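Local coordinates for protein oxygenase-reductase (Streptomyces fradiae, PDB 4OSP) that acts through this C-terminal reductase domain, of the short-chain dehydrogenase/reductase family, as an NADPH-dependent angucyclinone 6-ketoreductase of the urdamycin pathway, at residues A87-L92 with D97-D102; A134-V139 with D178-H183; Q218-G221 with R227-E230. All coordinates share one frame; numbering follows the deposited sequence.

Contact 1. Residues A87-L92 with D97-D102; sequences ALERGL and DATTLD
Leu92, Leu88 and Glu89 on one side of helix 80-96 pack against Thr99 and Leu101 in the loop that returns to strand 103-106, a helix-to-strand turn of the Rossmann fold. The first group of interactions is apolar and joins leucines at their methyl ends. Leu88 CD2 lies 3.9 Å from Leu101 CD2, the two side chains crossing at about a right angle, and Leu101 uses its other branch, CD1, to meet Leu92 CD1 at 4.1 Å. Both Leu88 (chi1 177°) and Leu101 (chi1 -173°) carry CG opposite their backbone N, which extends the branches toward each other. Thr18 and Leu20 of strand 18-21 pack on Leu101, so this layer belongs to the seam between helix and parallel sheet.

A second group sets side-chain carbon against backbone. Leu92 CD1 sits 3.7 Å from Thr99 O, while the Thr99 methyl CG2 rests 3.8 Å from Glu89 O and also meets the side chain at Glu89 CB, 3.9 Å away. The carboxylate of Glu89 is directed to a different partner, a salt bridge with Arg141.

No hydrogen bond links the two segments directly. Thr96 OG1 mediates instead, bonding to Leu92 O and to Ala98 N where the chain leaves the helix at Asp97 (phi 76°). Leu92 O and Ala98 O, two acceptors, come within 3.2 Å without bonding.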
loop_
_atom_site.group_PDB
_atom_site.type_symbol
_atom_site.label_atom_id
_atom_site.label_comp_id
_atom_site.label_asym_id
_atom_site.label_seq_id
_atom_site.Cartn_x
_atom_site.Cartn_y
_atom_site.Cartn_z
ATOM N N ALA B 87 -6.293 37.598 5.642
ATOM C CA ALA B 87 -4.905 38.039 5.759
ATOM C C ALA B 87 -4.081 37.597 4.547
ATOM O O ALA B 87 -3.290 38.372 4.003
ATOM C CB ALA B 87 -4.295 37.520 7.054
ATOM N N LEU B 88 -4.306 36.367 4.091
ATOM C CA LEU B 88 -3.582 35.852 2.939
ATOM C C LEU B 88 -3.812 36.727 1.704
ATOM O O LEU B 88 -2.861 37.112 1.016
ATOM C CB LEU B 88 -3.972 34.389 2.653
ATOM C CG LEU B 88 -3.332 33.746 1.423
ATOM C CD1 LEU B 88 -1.849 33.515 1.675
ATOM C CD2 LEU B 88 -4.027 32.443 1.052
ATOM N N GLU B 89 -5.075 37.042 1.441
ATOM C CA GLU B 89 -5.463 37.776 0.240
ATOM C C GLU B 89 -4.998 39.237 0.235
ATOM O O GLU B 89 -4.511 39.730 -0.782
ATOM C CB GLU B 89 -6.974 37.689 0.025
ATOM C CG GLU B 89 -7.442 36.316 -0.440
ATOM C CD GLU B 89 -8.913 36.279 -0.830
ATOM O OE1 GLU B 89 -9.650 37.250 -0.568
ATOM O OE2 GLU B 89 -9.337 35.271 -1.403
ATOM N N ARG B 90 -5.143 39.922 1.366
ATOM C CA ARG B 90 -4.586 41.260 1.513
ATOM C C ARG B 90 -3.075 41.243 1.227
ATOM O O ARG B 90 -2.599 41.967 0.356
ATOM C CB ARG B 90 -4.872 41.814 2.906
ATOM C CG ARG B 90 -4.599 43.307 3.057
ATOM C CD ARG B 90 -5.138 43.844 4.377
ATOM N NE ARG B 90 -4.343 43.375 5.513
ATOM C CZ ARG B 90 -4.644 42.316 6.256
ATOM N NH1 ARG B 90 -5.733 41.606 6.002
ATOM N NH2 ARG B 90 -3.856 41.966 7.260
ATOM N N GLY B 91 -2.342 40.378 1.929
ATOM C CA GLY B 91 -0.894 40.278 1.763
ATOM C C GLY B 91 -0.440 39.975 0.342
ATOM O O GLY B 91 0.545 40.547 -0.139
ATOM N N LEU B 92 -1.149 39.067 -0.329
ATOM C CA LEU B 92 -0.796 38.686 -1.690
ATOM C C LEU B 92 -1.081 39.810 -2.693
ATOM O O LEU B 92 -0.269 40.077 -3.590
ATOM C CB LEU B 92 -1.528 37.403 -2.106
ATOM C CG LEU B 92 -1.008 36.053 -1.584
ATOM C CD1 LEU B 92 -1.969 34.934 -1.965
ATOM C CD2 LEU B 92 0.387 35.753 -2.119
ATOM N N ASP B 97 -0.341 42.333 -6.803
ATOM C CA ASP B 97 -1.533 42.819 -7.523
ATOM C C ASP B 97 -2.520 41.695 -7.882
ATOM O O ASP B 97 -3.483 41.914 -8.623
ATOM C CB ASP B 97 -1.146 43.618 -8.784
ATOM C CG ASP B 97 -0.860 45.077 -8.484
ATOM O OD1 ASP B 97 -1.795 45.801 -8.066
ATOM O OD2 ASP B 97 0.302 45.506 -8.671
ATOM N N ALA B 98 -2.282 40.501 -7.349
ATOM C CA ALA B 98 -3.152 39.356 -7.593
ATOM C C ALA B 98 -3.321 38.547 -6.309
ATOM O O ALA B 98 -2.549 38.718 -5.360
ATOM C CB ALA B 98 -2.585 38.492 -8.710
ATOM N N THR B 99 -4.353 37.705 -6.259
ATOM C CA THR B 99 -4.559 36.802 -5.111
ATOM C C THR B 99 -4.219 35.360 -5.489
ATOM O O THR B 99 -4.462 34.423 -4.718
ATOM C CB THR B 99 -6.003 36.879 -4.545
ATOM O OG1 THR B 99 -6.957 36.726 -5.610
ATOM C CG2 THR B 99 -6.242 38.204 -3.817
ATOM N N THR B 100 -3.666 35.199 -6.686
ATOM C CA THR B 100 -3.194 33.916 -7.174
ATOM C C THR B 100 -2.349 33.195 -6.116
ATOM O O THR B 100 -1.384 33.764 -5.582
ATOM C CB THR B 100 -2.352 34.109 -8.448
ATOM O OG1 THR B 100 -3.023 35.026 -9.329
ATOM C CG2 THR B 100 -2.133 32.786 -9.164
ATOM N N LEU B 101 -2.741 31.960 -5.797
ATOM C CA LEU B 101 -1.984 31.123 -4.862
ATOM C C LEU B 101 -1.520 29.875 -5.585
ATOM O O LEU B 101 -2.308 28.979 -5.855
ATOM C CB LEU B 101 -2.830 30.745 -3.640
ATOM C CG LEU B 101 -2.144 29.998 -2.480
ATOM C CD1 LEU B 101 -1.104 30.892 -1.809
ATOM C CD2 LEU B 101 -3.176 29.522 -1.455
ATOM N N ASP B 102 -0.238 29.821 -5.899
ATOM C CA ASP B 102 0.275 28.745 -6.722
ATOM C C ASP B 102 0.441 27.470 -5.942
ATOM O O ASP B 102 0.128 26.381 -6.431
ATOM C CB ASP B 102 1.595 29.162 -7.344
ATOM C CG ASP B 102 1.426 30.316 -8.292
ATOM O OD1 ASP B 102 1.010 30.069 -9.435
ATOM O OD2 ASP B 102 1.667 31.469 -7.881
#

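Contact 2. Residues A134-V139 with D178-H183; sequences APFFIV and DQLTLH
Phe136 and Leu180 mark the nearest approach of two helical backbones, their CA atoms 7.1 Å apart, just after helix 121-142 kinks at Pro135, whose N has no bond to the preceding turn. Leu180 fills the gap with both methyls. CD1 reaches Pro135 CB at 3.9 Å, and CD2 comes obliquely to the Phe136 ring, 3.7 Å from its CD2; the Phe136 and Leu180 side chains cross at about a right angle. Phe136 CG lies opposite the backbone N (chi1 176°), and the ring puts CD1 3.5 Å above the plane of the Phe137 ring, over its centre.

Helices 121-142 and 168-187 pair in this way in the Rossmann fold of short-chain dehydrogenases, where they commonly build a subunit interface; here Phe136 also meets the ring of Phe124 of the second subunit. Within helix 168-187, His183 NE2 donates to Gln179 OE1 at 2.6 Å with an N-H...O angle of 157°, the acceptor close to the imidazole plane. The other ends of this pair bond to the second subunit: His183 ND1 with Asn164 N, and Gln179 NE2 with Thr160 O, contacts that probably help fix the rotation of both flat groups.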
loop_
_atom_site.group_PDB
_atom_site.type_symbol
_atom_site.label_atom_id
_atom_site.label_comp_id
_atom_site.label_asym_id
_atom_site.label_seq_id
_atom_site.Cartn_x
_atom_site.Cartn_y
_atom_site.Cartn_z
ATOM N N ALA B 134 -9.662 21.687 9.424
ATOM C CA ALA B 134 -9.074 22.904 8.885
ATOM C C ALA B 134 -8.438 22.639 7.529
ATOM O O ALA B 134 -8.726 23.351 6.562
ATOM C CB ALA B 134 -8.070 23.524 9.857
ATOM N N PRO B 135 -7.580 21.603 7.434
ATOM C CA PRO B 135 -6.980 21.375 6.130
ATOM C C PRO B 135 -8.029 21.139 5.037
ATOM O O PRO B 135 -7.864 21.645 3.915
ATOM C CB PRO B 135 -6.109 20.136 6.355
ATOM C CG PRO B 135 -5.749 20.216 7.804
ATOM C CD PRO B 135 -6.988 20.739 8.473
ATOM N N PHE B 136 -9.109 20.419 5.350
ATOM C CA PHE B 136 -10.185 20.284 4.364
ATOM C C PHE B 136 -10.730 21.637 3.901
ATOM O O PHE B 136 -10.787 21.912 2.706
ATOM C CB PHE B 136 -11.343 19.418 4.856
ATOM C CG PHE B 136 -12.469 19.362 3.878
ATOM C CD1 PHE B 136 -13.485 20.317 3.909
ATOM C CD2 PHE B 136 -12.467 18.408 2.849
ATOM C CE1 PHE B 136 -14.492 20.301 2.962
ATOM C CE2 PHE B 136 -13.486 18.380 1.907
ATOM C CZ PHE B 136 -14.498 19.330 1.961
ATOM N N PHE B 137 -11.134 22.475 4.850
ATOM C CA PHE B 137 -11.729 23.767 4.504
ATOM C C PHE B 137 -10.739 24.774 3.944
ATOM O O PHE B 137 -11.117 25.676 3.185
ATOM C CB PHE B 137 -12.581 24.321 5.663
ATOM C CG PHE B 137 -13.854 23.569 5.842
ATOM C CD1 PHE B 137 -14.920 23.784 4.972
ATOM C CD2 PHE B 137 -13.951 22.549 6.782
ATOM C CE1 PHE B 137 -16.080 23.040 5.080
ATOM C CE2 PHE B 137 -15.113 21.798 6.901
ATOM C CZ PHE B 137 -16.177 22.036 6.042
ATOM N N ILE B 138 -9.463 24.584 4.262
ATOM C CA ILE B 138 -8.410 25.408 3.675
ATOM C C ILE B 138 -8.256 25.059 2.198
ATOM O O ILE B 138 -8.132 25.944 1.354
ATOM C CB ILE B 138 -7.061 25.216 4.387
ATOM C CG1 ILE B 138 -7.100 25.842 5.790
ATOM C CG2 ILE B 138 -5.923 25.812 3.551
ATOM C CD1 ILE B 138 -5.846 25.581 6.611
ATOM N N VAL B 139 -8.265 23.765 1.889
ATOM C CA VAL B 139 -8.237 23.333 0.505
ATOM C C VAL B 139 -9.465 23.877 -0.216
ATOM O O VAL B 139 -9.360 24.434 -1.314
ATOM C CB VAL B 139 -8.195 21.798 0.383
ATOM C CG1 VAL B 139 -8.349 21.376 -1.072
ATOM C CG2 VAL B 139 -6.895 21.256 0.963
ATOM N N ASP B 178 -4.501 12.096 4.572
ATOM C CA ASP B 178 -4.109 11.343 3.383
ATOM C C ASP B 178 -5.262 11.127 2.397
ATOM O O ASP B 178 -5.054 11.026 1.192
ATOM C CB ASP B 178 -3.504 9.998 3.781
ATOM C CG ASP B 178 -2.141 10.148 4.451
ATOM O OD1 ASP B 178 -1.494 11.216 4.279
ATOM O OD2 ASP B 178 -1.720 9.200 5.152
ATOM N N GLN B 179 -6.476 11.042 2.912
ATOM C CA GLN B 179 -7.635 10.893 2.056
ATOM C C GLN B 179 -7.847 12.159 1.235
ATOM O O GLN B 179 -8.199 12.083 0.044
ATOM C CB GLN B 179 -8.866 10.513 2.882
ATOM C CG GLN B 179 -8.774 9.096 3.426
ATOM C CD GLN B 179 -8.755 8.067 2.303
ATOM O OE1 GLN B 179 -9.561 8.130 1.374
ATOM N NE2 GLN B 179 -7.830 7.130 2.374
ATOM N N LEU B 180 -7.572 13.316 1.848
ATOM C CA LEU B 180 -7.556 14.585 1.122
ATOM C C LEU B 180 -6.718 14.492 -0.154
ATOM O O LEU B 180 -7.140 14.919 -1.227
ATOM C CB LEU B 180 -6.996 15.708 2.003
ATOM C CG LEU B 180 -7.910 16.419 2.998
ATOM C CD1 LEU B 180 -7.083 17.383 3.844
ATOM C CD2 LEU B 180 -9.034 17.168 2.287
ATOM N N THR B 181 -5.517 13.953 -0.020
ATOM C CA THR B 181 -4.607 13.806 -1.143
ATOM C C THR B 181 -5.242 12.960 -2.250
ATOM O O THR B 181 -5.285 13.382 -3.421
ATOM C CB THR B 181 -3.259 13.187 -0.673
ATOM O OG1 THR B 181 -2.542 14.148 0.117
ATOM C CG2 THR B 181 -2.402 12.753 -1.852
ATOM N N LEU B 182 -5.750 11.778 -1.880
ATOM C CA LEU B 182 -6.270 10.810 -2.874
ATOM C C LEU B 182 -7.428 11.375 -3.733
ATOM O O LEU B 182 -7.369 11.358 -4.952
ATOM C CB LEU B 182 -6.696 9.504 -2.185
ATOM C CG LEU B 182 -7.310 8.377 -3.034
ATOM C CD1 LEU B 182 -6.231 7.682 -3.853
ATOM C CD2 LEU B 182 -8.032 7.357 -2.160
ATOM N N HIS B 183 -8.456 11.896 -3.072
ATOM C CA HIS B 183 -9.681 12.320 -3.738
ATOM C C HIS B 183 -9.564 13.679 -4.436
ATOM O O HIS B 183 -10.044 13.845 -5.566
ATOM C CB HIS B 183 -10.830 12.260 -2.750
ATOM C CG HIS B 183 -10.899 10.953 -2.023
ATOM N ND1 HIS B 183 -11.441 9.816 -2.588
ATOM C CD2 HIS B 183 -10.439 10.585 -0.806
ATOM C CE1 HIS B 183 -11.332 8.814 -1.739
ATOM N NE2 HIS B 183 -10.710 9.248 -0.659
#

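Contact 3. Residues Q218-G221 with R227-E230; sequences QMAG and RVGE
Ala220, Val228 and Arg227 carry most of the surface buried here, where the last turn of helix 213-220 comes back beside the chain entering strand 229-230. Ala220 has the largest share, and its methyl meets backbone: its CB lies 3.7 Å from Arg227 CA, and the CA atoms of these two residues, 4.1 Å apart, are the nearest pair between the segments. Such a short separation leaves no room for intervening side chains. Ala220 O approaches Arg227 N to 3.5 Å, yet no hydrogen bond is formed between the segments, so the join rests on van der Waals contact.

Val228 supplies the apolar half through a single branch. CG1 stands opposite the carbonyl carbon (chi1 -51°), which directs it at the helix, 3.7 Å from Ala220 N and 3.8 Å from Met219 CB; the Ala220 CB is a looser neighbour at 4.3 Å. Met219 thus touches with the root of its side chain, and packs as well on Ile202 and Phe210.

Arg227 contributes main chain to the contact, while its CB points away from the helix. The side chain folds back along its own backbone, where NE makes a weak hydrogen bond to Val228 O (3.3 Å, N-H...O angle 137°). Its stronger partner is Asp233, whose OD2 forms a salt bridge with NH2 and also accepts Glu230 N; Trp248 of the third subunit packs on the same arginine.

Gly229 bonds by its backbone to Ile202 and Asn204, which places the contact at the return of a beta-alpha-beta unit, strand 194-204, helix 213-220, strand 229-230, whose region after strand 194-204 in this family usually holds the substrate-binding loop, probably so here.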
loop_
_atom_site.group_PDB
_atom_site.type_symbol
_atom_site.label_atom_id
_atom_site.label_comp_id
_atom_site.label_asym_id
_atom_site.label_seq_id
_atom_site.Cartn_x
_atom_site.Cartn_y
_atom_site.Cartn_z
ATOM N N GLN B 218 18.696 6.539 20.057
ATOM C CA GLN B 218 17.609 5.561 19.960
ATOM C C GLN B 218 16.532 5.977 18.958
ATOM O O GLN B 218 15.799 5.132 18.437
ATOM C CB GLN B 218 17.016 5.237 21.331
ATOM C CG GLN B 218 17.951 4.392 22.193
ATOM C CD GLN B 218 17.230 3.582 23.262
ATOM O OE1 GLN B 218 16.024 3.737 23.477
ATOM N NE2 GLN B 218 17.977 2.713 23.947
ATOM N N MET B 219 16.459 7.279 18.681
ATOM C CA MET B 219 15.639 7.782 17.585
ATOM C C MET B 219 16.340 7.528 16.247
ATOM O O MET B 219 15.697 7.158 15.269
ATOM C CB MET B 219 15.346 9.276 17.761
ATOM C CG MET B 219 14.229 9.591 18.754
ATOM S SD MET B 219 13.920 11.366 18.943
ATOM C CE MET B 219 15.425 11.922 19.751
ATOM N N ALA B 220 17.661 7.726 16.226
ATOM C CA ALA B 220 18.484 7.505 15.028
ATOM C C ALA B 220 18.332 6.097 14.478
ATOM O O ALA B 220 18.324 5.905 13.264
ATOM C CB ALA B 220 19.955 7.797 15.313
ATOM N N GLY B 221 18.202 5.122 15.377
ATOM C CA GLY B 221 18.144 3.710 15.008
ATOM C C GLY B 221 16.932 3.348 14.170
ATOM O O GLY B 221 16.930 2.328 13.478
ATOM N N ARG B 227 20.610 8.037 11.595
ATOM C CA ARG B 227 20.527 9.419 12.085
ATOM C C ARG B 227 19.073 9.841 12.236
ATOM O O ARG B 227 18.168 9.171 11.723
ATOM C CB ARG B 227 21.280 10.401 11.173
ATOM C CG ARG B 227 20.962 10.268 9.689
ATOM C CD ARG B 227 21.556 11.414 8.878
ATOM N NE ARG B 227 20.639 12.542 8.871
ATOM C CZ ARG B 227 20.101 13.084 7.785
ATOM N NH1 ARG B 227 20.418 12.645 6.572
ATOM N NH2 ARG B 227 19.259 14.091 7.918
ATOM N N VAL B 228 18.848 10.929 12.971
ATOM C CA VAL B 228 17.533 11.553 13.007
ATOM C C VAL B 228 17.398 12.494 11.811
ATOM O O VAL B 228 18.393 12.977 11.275
ATOM C CB VAL B 228 17.267 12.304 14.340
ATOM C CG1 VAL B 228 17.569 11.402 15.536
ATOM C CG2 VAL B 228 18.076 13.594 14.418
ATOM N N GLY B 229 16.170 12.729 11.375
ATOM C CA GLY B 229 15.926 13.656 10.286
ATOM C C GLY B 229 16.117 15.106 10.694
ATOM O O GLY B 229 15.932 15.469 11.864
ATOM N N GLU B 230 16.510 15.925 9.722
ATOM C CA GLU B 230 16.526 17.364 9.872
ATOM C C GLU B 230 15.290 17.948 9.196
ATOM O O GLU B 230 14.758 17.366 8.244
ATOM C CB GLU B 230 17.796 17.961 9.257
ATOM C CG GLU B 230 19.108 17.346 9.748
ATOM C CD GLU B 230 19.319 17.455 11.262
ATOM O OE1 GLU B 230 18.778 18.386 11.897
ATOM O OE2 GLU B 230 20.048 16.605 11.818
#

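Overall arrangement
Following the chain, contact 1 closes the short loop after helix 80-96, before strand 103-106. Contact 2 spans 38 residues that include strand 151-155, bringing helix 168-187 beside helix 121-142. Contact 3 then shuts the five-residue connection behind helix 213-220. The three run in series, neither nested nor crossed. Contacts 1 and 2 approach to about 7 Å between nearest atoms, and Ile138 packs on helix 80-96, linking their surroundings. Contact 3 lies beyond the chain's centre from both, its centre about 38 Å from that of contact 1. Contacts 1 and 3 join a helix to the chain leading into the next strand, and contact 2 joins two helices.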